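PDB 6YQ4: tannase from Fusobacterium nucleatum subsp. nucleatum ATCC 25586, which probably hydrolyses ester bonds of gallotannins, and so detoxifies these plant polyphenols for the bacterium. Local coordinates for residues 308-313 against 470-475. Sequence-based numbering, arbitrary orientation.
Sequences RNSANR and APWGQG
The indole of Trp-472 meets helix 298-316 with its six-membered ring: Ser-310 OG lies at the ring edge, close to its plane and 3.5 Å from CE3, while the methyl of Ala-311 approaches obliquely, CB 3.6 Å from CZ3. Phe-324 makes an edge-to-face contact with the same indole, Ile-321 and Ala-314 also touch it, and NE1 is hydrogen-bonded to the carbonyl oxygen of Asp-320. With CG anti to the backbone N (chi1 -175°), the six-membered ring is carried against the helix, CE3 beside Ser-310 and CZ3 beside Ala-311. The polar link is short: Ser-310 OG donates to Ala-470 O at 2.6 Å, arriving almost straight in line with the carbonyl (C=O...OG angle 171°). That hydroxyl stands anti to its own backbone N (chi1 175°), which carries it out from the helix to the loop. Trp-472 N is only 3.3 Å from Ser-310 OG, but the angle is too poor for a bond; instead it donates to a water at 3.0 Å, and this water makes a long, weak bond to Ser-310 O. One buried serine thus ties the helix to the loop directly through OG and, more loosely, through its carbonyl. Trp-472 itself sits at the second position of a type II turn from Pro-471 to Gln-474, with Gly-473 at positive phi in the third. The contact fastens a helix from the long insertion that the chain makes between strands 202-206 and 435-439 to the loop after edge strand 465-469; in an alpha/beta-hydrolase fold, this loop typically leads to the catalytic histidine, probably His-476 here.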
loop_
_atom_site.group_PDB
_atom_site.type_symbol
_atom_site.label_atom_id
_atom_site.label_comp_id
_atom_site.label_asym_id
_atom_site.label_seq_id
_atom_site.Cartn_x
_atom_site.Cartn_y
_atom_site.Cartn_z
ATOM N N ARG A 308 -15.280 -16.839 2.711
ATOM C CA ARG A 308 -16.027 -17.626 3.693
ATOM C C ARG A 308 -15.640 -17.236 5.102
ATOM O O ARG A 308 -16.502 -17.037 5.965
ATOM C CB ARG A 308 -15.775 -19.123 3.492
ATOM C CG ARG A 308 -16.501 -20.020 4.507
ATOM C CD ARG A 308 -15.883 -21.434 4.625
ATOM N NE ARG A 308 -14.618 -21.416 5.351
ATOM C CZ ARG A 308 -13.733 -22.408 5.353
ATOM N NH1 ARG A 308 -13.979 -23.508 4.655
ATOM N NH2 ARG A 308 -12.598 -22.294 6.052
ATOM N N ASN A 309 -14.338 -17.104 5.346
ATOM C CA ASN A 309 -13.871 -16.705 6.661
ATOM C C ASN A 309 -14.325 -15.296 7.000
ATOM O O ASN A 309 -14.723 -15.029 8.141
ATOM C CB ASN A 309 -12.351 -16.809 6.724
ATOM C CG ASN A 309 -11.869 -18.232 6.933
ATOM O OD1 ASN A 309 -12.664 -19.183 7.100
ATOM N ND2 ASN A 309 -10.558 -18.390 6.920
ATOM N N SER A 310 -14.274 -14.383 6.023
ATOM C CA SER A 310 -14.774 -13.029 6.244
ATOM C C SER A 310 -16.260 -13.023 6.610
ATOM O O SER A 310 -16.656 -12.413 7.609
ATOM C CB SER A 310 -14.533 -12.164 5.007
ATOM O OG SER A 310 -15.118 -10.874 5.185
ATOM N N ALA A 311 -17.107 -13.674 5.793
ATOM C CA ALA A 311 -18.546 -13.685 6.078
ATOM C C ALA A 311 -18.876 -14.385 7.401
ATOM O O ALA A 311 -19.846 -14.013 8.071
ATOM C CB ALA A 311 -19.308 -14.339 4.930
ATOM N N ASN A 312 -18.097 -15.388 7.805
ATOM C CA ASN A 312 -18.395 -16.039 9.082
ATOM C C ASN A 312 -18.027 -15.174 10.278
ATOM O O ASN A 312 -18.701 -15.235 11.314
ATOM C CB ASN A 312 -17.688 -17.376 9.164
ATOM C CG ASN A 312 -18.470 -18.446 8.500
ATOM O OD1 ASN A 312 -19.705 -18.358 8.425
ATOM N ND2 ASN A 312 -17.777 -19.457 7.979
ATOM N N ARG A 313 -16.968 -14.367 10.164
ATOM C CA ARG A 313 -16.695 -13.401 11.217
ATOM C C ARG A 313 -17.815 -12.377 11.301
ATOM O O ARG A 313 -18.254 -12.014 12.399
ATOM C CB ARG A 313 -15.348 -12.724 10.978
ATOM C CG ARG A 313 -15.033 -11.573 11.934
ATOM C CD ARG A 313 -13.538 -11.230 11.893
ATOM N NE ARG A 313 -12.724 -12.282 12.526
ATOM C CZ ARG A 313 -11.924 -13.130 11.874
ATOM N NH1 ARG A 313 -11.230 -14.045 12.546
ATOM N NH2 ARG A 313 -11.808 -13.067 10.554
ATOM N N ALA A 470 -9.701 -10.128 5.055
ATOM C CA ALA A 470 -10.563 -9.315 4.193
ATOM C C ALA A 470 -11.783 -8.930 5.014
ATOM O O ALA A 470 -12.776 -9.666 5.051
ATOM C CB ALA A 470 -10.959 -10.065 2.928
ATOM N N PRO A 471 -11.741 -7.798 5.710
ATOM C CA PRO A 471 -12.857 -7.421 6.589
ATOM C C PRO A 471 -14.151 -7.214 5.807
ATOM O O PRO A 471 -14.181 -6.519 4.792
ATOM C CB PRO A 471 -12.372 -6.116 7.231
ATOM C CG PRO A 471 -10.885 -6.105 7.017
ATOM C CD PRO A 471 -10.646 -6.815 5.737
ATOM N N TRP A 472 -15.226 -7.798 6.320
ATOM C CA TRP A 472 -16.526 -7.785 5.662
ATOM C C TRP A 472 -17.103 -6.377 5.542
ATOM O O TRP A 472 -16.967 -5.538 6.443
ATOM C CB TRP A 472 -17.504 -8.675 6.443
ATOM C CG TRP A 472 -18.814 -8.805 5.754
ATOM C CD1 TRP A 472 -19.966 -8.101 6.017
ATOM C CD2 TRP A 472 -19.119 -9.683 4.664
ATOM N NE1 TRP A 472 -20.970 -8.499 5.156
ATOM C CE2 TRP A 472 -20.475 -9.466 4.317
ATOM C CE3 TRP A 472 -18.383 -10.643 3.953
ATOM C CZ2 TRP A 472 -21.098 -10.165 3.284
ATOM C CZ3 TRP A 472 -18.999 -11.330 2.937
ATOM C CH2 TRP A 472 -20.348 -11.081 2.601
ATOM N N GLY A 473 -17.783 -6.134 4.426
ATOM C CA GLY A 473 -18.442 -4.866 4.194
ATOM C C GLY A 473 -17.518 -3.677 4.099
ATOM O O GLY A 473 -17.969 -2.538 4.269
ATOM N N GLN A 474 -16.240 -3.897 3.831
ATOM C CA GLN A 474 -15.232 -2.846 3.881
ATOM C C GLN A 474 -14.725 -2.568 2.472
ATOM O O GLN A 474 -14.289 -3.486 1.770
ATOM C CB GLN A 474 -14.075 -3.255 4.806
ATOM C CG GLN A 474 -12.837 -2.366 4.723
ATOM C CD GLN A 474 -13.113 -0.970 5.259
ATOM O OE1 GLN A 474 -13.496 -0.809 6.424
ATOM N NE2 GLN A 474 -12.927 0.051 4.407
ATOM N N GLY A 475 -14.809 -1.314 2.051
ATOM C CA GLY A 475 -14.281 -0.884 0.780
ATOM C C GLY A 475 -12.870 -0.362 0.914
ATOM O O GLY A 475 -12.161 -0.648 1.892
HETATM O O HOH W 1 -14.649 -9.817 8.503
#